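Local coordinates for protein 4-hydroxybutyrate CoA-transferase (Porphyromonas gingivalis, PDB 3EH7) that probably transfers coenzyme A from an acyl-CoA to a carboxylate such as acetate, at residues A[38-43]-A[122-127]; A[160-165]-A[182-187]. All coordinates share one frame; numbering follows the deposited sequence.

How the interactions relate
Both contacts involve the parallel sheet of the N-terminal acetyl-CoA hydrolase/transferase region, and their centres lie about 11 Å apart on the same side of the chain's centre. Interaction 1 comes first along the chain, setting the start of helix 41-49 over strand 122-127; interaction 2 follows, pairing the C-terminal ends of neighbouring strands 154-160 and 179-183 and the loops beyond them. Strands 122-127 and 154-160 are themselves adjacent, so the two contacts meet directly: Gln-126 OE1 lies 2.7 Å from Asn-160 ND2, and Gln-41 N 2.8 Å from Tyr-185 OH, both probable hydrogen bonds. One polar network thus joins three strand ends to the helix start.

Interaction 1: A[38-43]-A[122-127]; sequences GVPQSC and VAIVQL
Gly-38 meets strand 122-127 through its carbonyl oxygen, which takes a hydrogen bond from the side-chain amide of Gln-126, NE2 to O 3.1 Å. The donor stands well above the plane of the Gly-38 carbonyl, yet the oxygen lies close to the plane of the Gln-126 amide. Val-39 points its side chain off the strand, but its O comes near the same NE2 at an angle too poor for a direct bond. A water fills that role, donating to Val-39 O and accepting from Gln-126 NE2 and Gln-41 NE2.

Pro-40, the N-cap residue of helix 41-49, lays its ring over the strand. Its CG sits 3.7 Å from Ile-124 O and 3.8 Å from Ile-124 CG2, the two side chains crossing at about a right angle. Within the first helical turn, Cys-43 faces the strand; its CB is 3.7 Å from Ile-124 CG2, and its SG packs on the same methyl. That branch stands anti to the backbone N of Ile-124 (CG1 has chi1 -48°), which lets one methyl touch both the proline and the cysteine. Glu-158 of strand 154-160 accepts from the backbone N atoms of Ser-42 and Cys-43, tying the first helical turn to the next strand.

Gln-126 is extended throughout, with CG anti to its backbone N (chi1 -170°), a straight chain that carries its amide alongside Pro-40 to the carbonyl of Gly-38. Asn-160 donates to its OE1, fixing which end of the amide accepts. The loop after strand 30-33 and the start of helix 41-49 pack on strand 122-127 of this alpha/beta fold. The chemistry divides in two: an apolar patch around Ile-124 seats the helix, while the buried amide of Gln-126 has both ends engaged and is held in one orientation.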
ATOM      1  N   GLY A  38     -18.485  21.809  -0.548  1.00 21.88           N
ATOM      2  CA  GLY A  38     -18.396  22.785  -1.612  1.00 23.03           C
ATOM      3  C   GLY A  38     -19.130  22.392  -2.860  1.00 22.27           C
ATOM      4  O   GLY A  38     -18.877  22.926  -3.905  1.00 22.37           O
ATOM      5  N   VAL A  39     -20.021  21.424  -2.760  1.00 22.68           N
ATOM      6  CA  VAL A  39     -20.813  21.016  -3.918  1.00 22.96           C
ATOM      7  C   VAL A  39     -21.514  22.274  -4.452  1.00 21.96           C
ATOM      8  O   VAL A  39     -22.078  23.038  -3.682  1.00 22.29           O
ATOM      9  CB  VAL A  39     -21.842  19.908  -3.540  1.00 22.99           C
ATOM     10  CG1 VAL A  39     -23.117  20.059  -4.332  1.00 24.39           C
ATOM     11  CG2 VAL A  39     -21.253  18.506  -3.756  1.00 23.90           C
ATOM     12  N   PRO A  40     -21.435  22.517  -5.759  1.00 21.53           N
ATOM     13  CA  PRO A  40     -22.032  23.732  -6.316  1.00 21.17           C
ATOM     14  C   PRO A  40     -23.572  23.644  -6.388  1.00 21.50           C
ATOM     15  O   PRO A  40     -24.121  23.195  -7.383  1.00 20.20           O
ATOM     16  CB  PRO A  40     -21.409  23.792  -7.717  1.00 21.15           C
ATOM     17  CG  PRO A  40     -21.181  22.370  -8.058  1.00 21.01           C
ATOM     18  CD  PRO A  40     -20.740  21.728  -6.791  1.00 20.41           C
ATOM     19  N   GLN A  41     -24.245  24.111  -5.344  1.00 21.81           N
ATOM     20  CA  GLN A  41     -25.676  23.877  -5.186  1.00 22.86           C
ATOM     21  C   GLN A  41     -26.554  24.430  -6.306  1.00 23.40           C
ATOM     22  O   GLN A  41     -27.512  23.756  -6.691  1.00 24.35           O
ATOM     23  CB  GLN A  41     -26.168  24.400  -3.827  1.00 22.93           C
ATOM     24  CG  GLN A  41     -25.530  23.694  -2.660  1.00 23.03           C
ATOM     25  CD  GLN A  41     -25.841  24.349  -1.336  1.00 24.30           C
ATOM     26  OE1 GLN A  41     -26.946  24.890  -1.139  1.00 24.53           O
ATOM     27  NE2 GLN A  41     -24.863  24.323  -0.416  1.00 19.68           N
ATOM     28  N   SER A  42     -26.265  25.631  -6.822  1.00 23.27           N
ATOM     29  CA  SER A  42     -27.095  26.209  -7.906  1.00 23.59           C
ATOM     30  C   SER A  42     -27.030  25.403  -9.197  1.00 23.66           C
ATOM     31  O   SER A  42     -28.056  25.171  -9.857  1.00 23.59           O
ATOM     32  CB  SER A  42     -26.704  27.647  -8.236  1.00 23.41           C
ATOM     33  OG  SER A  42     -26.775  28.435  -7.081  1.00 24.38           O
ATOM     34  N   CYS A  43     -25.834  24.966  -9.564  1.00 23.58           N
ATOM     35  CA  CYS A  43     -25.686  24.177 -10.788  1.00 23.49           C
ATOM     36  C   CYS A  43     -26.276  22.794 -10.622  1.00 23.64           C
ATOM     37  O   CYS A  43     -26.851  22.263 -11.560  1.00 23.52           O
ATOM     38  CB  CYS A  43     -24.238  24.096 -11.242  1.00 23.53           C
ATOM     39  SG  CYS A  43     -23.630  25.687 -11.872  1.00 23.02           S
ATOM     40  N   VAL A 122     -16.334  17.899 -17.996  1.00 25.92           N
ATOM     41  CA  VAL A 122     -16.862  19.116 -17.403  1.00 25.60           C
ATOM     42  C   VAL A 122     -16.536  19.141 -15.910  1.00 24.89           C
ATOM     43  O   VAL A 122     -16.715  18.136 -15.220  1.00 26.23           O
ATOM     44  CB  VAL A 122     -18.366  19.214 -17.604  1.00 25.47           C
ATOM     45  CG1 VAL A 122     -18.917  20.498 -16.986  1.00 26.05           C
ATOM     46  CG2 VAL A 122     -18.687  19.187 -19.073  1.00 25.18           C
ATOM     47  N   ALA A 123     -16.008  20.267 -15.435  1.00 23.90           N
ATOM     48  CA  ALA A 123     -15.770  20.492 -14.011  1.00 23.29           C
ATOM     49  C   ALA A 123     -16.699  21.615 -13.597  1.00 22.98           C
ATOM     50  O   ALA A 123     -16.653  22.710 -14.175  1.00 22.95           O
ATOM     51  CB  ALA A 123     -14.314  20.895 -13.747  1.00 22.62           C
ATOM     52  N   ILE A 124     -17.572  21.345 -12.633  1.00 22.36           N
ATOM     53  CA  ILE A 124     -18.381  22.404 -12.042  1.00 22.01           C
ATOM     54  C   ILE A 124     -17.809  22.608 -10.643  1.00 21.13           C
ATOM     55  O   ILE A 124     -18.006  21.768  -9.758  1.00 21.23           O
ATOM     56  CB  ILE A 124     -19.877  22.086 -11.998  1.00 21.56           C
ATOM     57  CG1 ILE A 124     -20.376  21.560 -13.334  1.00 21.77           C
ATOM     58  CG2 ILE A 124     -20.670  23.347 -11.704  1.00 22.58           C
ATOM     59  CD1 ILE A 124     -21.883  21.271 -13.356  1.00 19.13           C
ATOM     60  N   VAL A 125     -17.083  23.711 -10.463  1.00 19.84           N
ATOM     61  CA  VAL A 125     -16.472  23.987  -9.190  1.00 19.22           C
ATOM     62  C   VAL A 125     -17.045  25.242  -8.528  1.00 19.05           C
ATOM     63  O   VAL A 125     -17.228  26.267  -9.179  1.00 19.58           O
ATOM     64  CB  VAL A 125     -14.922  24.033  -9.297  1.00 19.73           C
ATOM     65  CG1 VAL A 125     -14.406  22.628  -9.627  1.00 16.94           C
ATOM     66  CG2 VAL A 125     -14.435  25.090 -10.301  1.00 17.20           C
ATOM     67  N   GLN A 126     -17.300  25.142  -7.225  1.00 18.55           N
ATOM     68  CA  GLN A 126     -17.656  26.293  -6.428  1.00 18.98           C
ATOM     69  C   GLN A 126     -16.400  27.070  -5.974  1.00 18.89           C
ATOM     70  O   GLN A 126     -15.417  26.484  -5.538  1.00 18.85           O
ATOM     71  CB  GLN A 126     -18.532  25.900  -5.247  1.00 18.60           C
ATOM     72  CG  GLN A 126     -19.095  27.113  -4.571  1.00 18.73           C
ATOM     73  CD  GLN A 126     -19.844  26.838  -3.300  1.00 19.29           C
ATOM     74  OE1 GLN A 126     -20.199  27.779  -2.599  1.00 20.51           O
ATOM     75  NE2 GLN A 126     -20.116  25.561  -2.997  1.00 17.62           N
ATOM     76  N   LEU A 127     -16.460  28.394  -6.107  1.00 19.77           N
ATOM     77  CA  LEU A 127     -15.320  29.264  -5.844  1.00 19.68           C
ATOM     78  C   LEU A 127     -15.697  30.482  -5.015  1.00 19.74           C
ATOM     79  O   LEU A 127     -16.857  30.906  -4.978  1.00 19.71           O
ATOM     80  CB  LEU A 127     -14.706  29.736  -7.165  1.00 20.19           C
ATOM     81  CG  LEU A 127     -14.284  28.709  -8.228  1.00 19.78           C
ATOM     82  CD1 LEU A 127     -14.095  29.427  -9.580  1.00 18.83           C
ATOM     83  CD2 LEU A 127     -13.010  27.940  -7.831  1.00 16.86           C
TER
HETATM   84  O   HOH W   1     -22.099  23.997  -1.052  1.00 18.32           O

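Interaction 2: A[160-165]-A[182-187]; sequences NRQMPY and MADYPI
An Asx turn coinciding with a type I beta turn, Asn-160 to Met-163, closes the end of strand 154-160 and is gripped by Tyr-185, just beyond the neighbouring strand 179-183. Asn-160 OD1 accepts from Gln-162 N within the turn and from Tyr-185 N at 3.0 Å, the two donors arriving from opposite faces of the amide. In return, Asn-160 ND2 donates to Tyr-185 O (2.9 Å, N-H...O angle 162°), with that oxygen in the amide plane. The same nitrogen, its second hydrogen being taken by Gln-126, lies over one face of the Tyr-185 ring, 3.3 Å above it and offset toward the rim. Tyr-185 OH is hydrogen-bonded to Glu-158.

These residues continue the parallel pairing of strands 154-160 and 179-183, whose last bridge joins Asn-160 and Ala-183. There Ala-183 O receives Arg-161 N at 3.0 Å and, from the other face of its carbonyl plane, Arg-161 NH2 at 2.9 Å. A bend at chi2 (-44°) folds the arginine back for this second bond. Selenomethionine Met-182 sets its CE over the centre of the guanidinium, 3.5 Å from Arg-161 CZ. Farther along, Gln-162 NE2 donates to Asp-184 OD1 (2.9 Å) from above the carboxylate plane, the two flat groups turned 73° apart. Ile-187 packs CG2 beside Asn-160 ND2, while its CD1 lies loosely near Met-163 SE and Pro-164 CD.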
ATOM      1  N   ASN A 160     -19.662  31.873  -5.298  1.00 18.65           N
ATOM      2  CA  ASN A 160     -20.582  32.089  -4.198  1.00 19.19           C
ATOM      3  C   ASN A 160     -20.015  33.144  -3.234  1.00 19.44           C
ATOM      4  O   ASN A 160     -18.873  33.039  -2.749  1.00 18.78           O
ATOM      5  CB  ASN A 160     -20.834  30.741  -3.513  1.00 18.91           C
ATOM      6  CG  ASN A 160     -21.813  30.813  -2.344  1.00 19.39           C
ATOM      7  OD1 ASN A 160     -22.405  31.856  -2.020  1.00 17.00           O
ATOM      8  ND2 ASN A 160     -21.972  29.667  -1.685  1.00 18.65           N
ATOM      9  N   ARG A 161     -20.818  34.153  -2.955  1.00 19.57           N
ATOM     10  CA  ARG A 161     -20.381  35.215  -2.042  1.00 20.80           C
ATOM     11  C   ARG A 161     -20.041  34.630  -0.678  1.00 21.61           C
ATOM     12  O   ARG A 161     -19.260  35.216   0.067  1.00 21.48           O
ATOM     13  CB  ARG A 161     -21.442  36.297  -1.839  1.00 20.63           C
ATOM     14  CG  ARG A 161     -22.147  36.848  -3.075  1.00 20.34           C
ATOM     15  CD  ARG A 161     -21.247  37.140  -4.206  1.00 20.60           C
ATOM     16  NE  ARG A 161     -21.837  38.079  -5.157  1.00 20.19           N
ATOM     17  CZ  ARG A 161     -22.871  37.832  -5.956  1.00 19.07           C
ATOM     18  NH1 ARG A 161     -23.314  38.791  -6.756  1.00 16.65           N
ATOM     19  NH2 ARG A 161     -23.468  36.641  -5.975  1.00 21.08           N
ATOM     20  N   GLN A 162     -20.629  33.481  -0.358  1.00 22.64           N
ATOM     21  CA  GLN A 162     -20.436  32.871   0.950  1.00 23.78           C
ATOM     22  C   GLN A 162     -19.388  31.767   0.973  1.00 24.08           C
ATOM     23  O   GLN A 162     -19.125  31.218   2.037  1.00 24.83           O
ATOM     24  CB  GLN A 162     -21.780  32.385   1.502  1.00 24.34           C
ATOM     25  CG  GLN A 162     -22.766  33.524   1.678  1.00 26.81           C
ATOM     26  CD  GLN A 162     -23.966  33.156   2.505  1.00 29.65           C
ATOM     27  OE1 GLN A 162     -23.831  32.489   3.531  1.00 33.96           O
ATOM     28  NE2 GLN A 162     -25.163  33.593   2.070  1.00 28.03           N
HETATM   29  N   MSE A 163     -18.786  31.442  -0.172  1.00 23.81           N
HETATM   30  CA  MSE A 163     -17.663  30.512  -0.175  1.00 23.77           C
HETATM   31  C   MSE A 163     -16.419  31.244   0.325  1.00 24.48           C
HETATM   32  O   MSE A 163     -16.018  32.275  -0.246  1.00 23.41           O
HETATM   33  CB  MSE A 163     -17.388  29.960  -1.557  1.00 23.50           C
HETATM   34  CG  MSE A 163     -16.165  29.050  -1.583  1.00 23.61           C
HETATM   35 SE   MSE A 163     -16.492  27.365  -0.679  0.80 19.52          SE
HETATM   36  CE  MSE A 163     -16.374  26.238  -2.239  1.00 15.22           C
ATOM     37  N   PRO A 164     -15.810  30.735   1.403  1.00 24.70           N
ATOM     38  CA  PRO A 164     -14.695  31.478   1.966  1.00 25.19           C
ATOM     39  C   PRO A 164     -13.468  31.453   1.065  1.00 24.91           C
ATOM     40  O   PRO A 164     -13.338  30.572   0.223  1.00 23.76           O
ATOM     41  CB  PRO A 164     -14.412  30.757   3.292  1.00 25.65           C
ATOM     42  CG  PRO A 164     -15.010  29.432   3.141  1.00 25.30           C
ATOM     43  CD  PRO A 164     -16.185  29.582   2.234  1.00 24.87           C
ATOM     44  N   TYR A 165     -12.605  32.449   1.233  1.00 25.02           N
ATOM     45  CA  TYR A 165     -11.335  32.511   0.507  1.00 25.72           C
ATOM     46  C   TYR A 165     -10.343  31.767   1.355  1.00 24.72           C
ATOM     47  O   TYR A 165     -10.058  32.178   2.476  1.00 25.99           O
ATOM     48  CB  TYR A 165     -10.890  33.961   0.298  1.00 26.25           C
ATOM     49  CG  TYR A 165      -9.577  34.104  -0.468  1.00 28.86           C
ATOM     50  CD1 TYR A 165      -8.353  34.057   0.207  1.00 30.45           C
ATOM     51  CD2 TYR A 165      -9.561  34.278  -1.848  1.00 29.46           C
ATOM     52  CE1 TYR A 165      -7.165  34.182  -0.458  1.00 30.56           C
ATOM     53  CE2 TYR A 165      -8.356  34.426  -2.534  1.00 31.29           C
ATOM     54  CZ  TYR A 165      -7.165  34.366  -1.818  1.00 32.15           C
ATOM     55  OH  TYR A 165      -5.951  34.493  -2.444  1.00 38.28           O
HETATM   56  N   MSE A 182     -23.145  33.146 -10.871  1.00 18.81           N
HETATM   57  CA  MSE A 182     -23.096  33.843  -9.582  1.00 19.07           C
HETATM   58  C   MSE A 182     -24.048  33.197  -8.560  1.00 18.93           C
HETATM   59  O   MSE A 182     -25.112  32.681  -8.914  1.00 18.89           O
HETATM   60  CB  MSE A 182     -23.384  35.356  -9.740  1.00 18.96           C
HETATM   61  CG  MSE A 182     -22.381  36.145 -10.642  1.00 17.88           C
HETATM   62 SE   MSE A 182     -20.523  35.866 -10.204  0.80 15.77          SE
HETATM   63  CE  MSE A 182     -20.622  36.550  -8.357  1.00 20.06           C
ATOM     64  N   ALA A 183     -23.656  33.211  -7.294  1.00 19.21           N
ATOM     65  CA  ALA A 183     -24.510  32.664  -6.238  1.00 19.31           C
ATOM     66  C   ALA A 183     -24.303  33.351  -4.877  1.00 19.89           C
ATOM     67  O   ALA A 183     -23.326  34.067  -4.661  1.00 19.21           O
ATOM     68  CB  ALA A 183     -24.296  31.183  -6.124  1.00 19.28           C
ATOM     69  N   ASP A 184     -25.239  33.119  -3.962  1.00 20.78           N
ATOM     70  CA  ASP A 184     -25.128  33.634  -2.594  1.00 21.59           C
ATOM     71  C   ASP A 184     -25.938  32.742  -1.654  1.00 21.73           C
ATOM     72  O   ASP A 184     -27.143  32.890  -1.511  1.00 21.29           O
ATOM     73  CB  ASP A 184     -25.598  35.096  -2.541  1.00 21.84           C
ATOM     74  CG  ASP A 184     -25.369  35.751  -1.170  1.00 24.06           C
ATOM     75  OD1 ASP A 184     -24.668  35.160  -0.316  1.00 26.00           O
ATOM     76  OD2 ASP A 184     -25.909  36.866  -0.960  1.00 27.05           O
ATOM     77  N   TYR A 185     -25.285  31.772  -1.044  1.00 22.29           N
ATOM     78  CA  TYR A 185     -26.020  30.821  -0.230  1.00 22.94           C
ATOM     79  C   TYR A 185     -25.051  30.185   0.730  1.00 23.20           C
ATOM     80  O   TYR A 185     -23.874  30.081   0.419  1.00 22.50           O
ATOM     81  CB  TYR A 185     -26.736  29.754  -1.085  1.00 23.08           C
ATOM     82  CG  TYR A 185     -25.821  28.889  -1.929  1.00 23.32           C
ATOM     83  CD1 TYR A 185     -24.999  27.920  -1.341  1.00 25.88           C
ATOM     84  CD2 TYR A 185     -25.768  29.038  -3.307  1.00 23.23           C
ATOM     85  CE1 TYR A 185     -24.147  27.136  -2.099  1.00 25.12           C
ATOM     86  CE2 TYR A 185     -24.905  28.264  -4.082  1.00 24.00           C
ATOM     87  CZ  TYR A 185     -24.090  27.314  -3.474  1.00 25.41           C
ATOM     88  OH  TYR A 185     -23.232  26.513  -4.217  1.00 24.64           O
ATOM     89  N   PRO A 186     -25.542  29.780   1.905  1.00 23.69           N
ATOM     90  CA  PRO A 186     -24.655  29.141   2.842  1.00 24.39           C
ATOM     91  C   PRO A 186     -24.211  27.783   2.304  1.00 25.22           C
ATOM     92  O   PRO A 186     -25.023  27.014   1.795  1.00 25.44           O
ATOM     93  CB  PRO A 186     -25.514  29.001   4.108  1.00 24.09           C
ATOM     94  CG  PRO A 186     -26.923  29.051   3.617  1.00 24.52           C
ATOM     95  CD  PRO A 186     -26.875  30.034   2.490  1.00 24.19           C
ATOM     96  N   ILE A 187     -22.926  27.487   2.389  1.00 26.24           N
ATOM     97  CA  ILE A 187     -22.456  26.196   1.894  1.00 27.00           C
ATOM     98  C   ILE A 187     -22.947  25.103   2.857  1.00 27.67           C
ATOM     99  O   ILE A 187     -23.432  25.425   3.936  1.00 27.70           O
ATOM    100  CB  ILE A 187     -20.934  26.182   1.681  1.00 26.98           C
ATOM    101  CG1 ILE A 187     -20.171  26.253   2.998  1.00 26.58           C
ATOM    102  CG2 ILE A 187     -20.509  27.363   0.762  1.00 26.61           C
ATOM    103  CD1 ILE A 187     -18.635  26.138   2.788  1.00 23.88           C
TER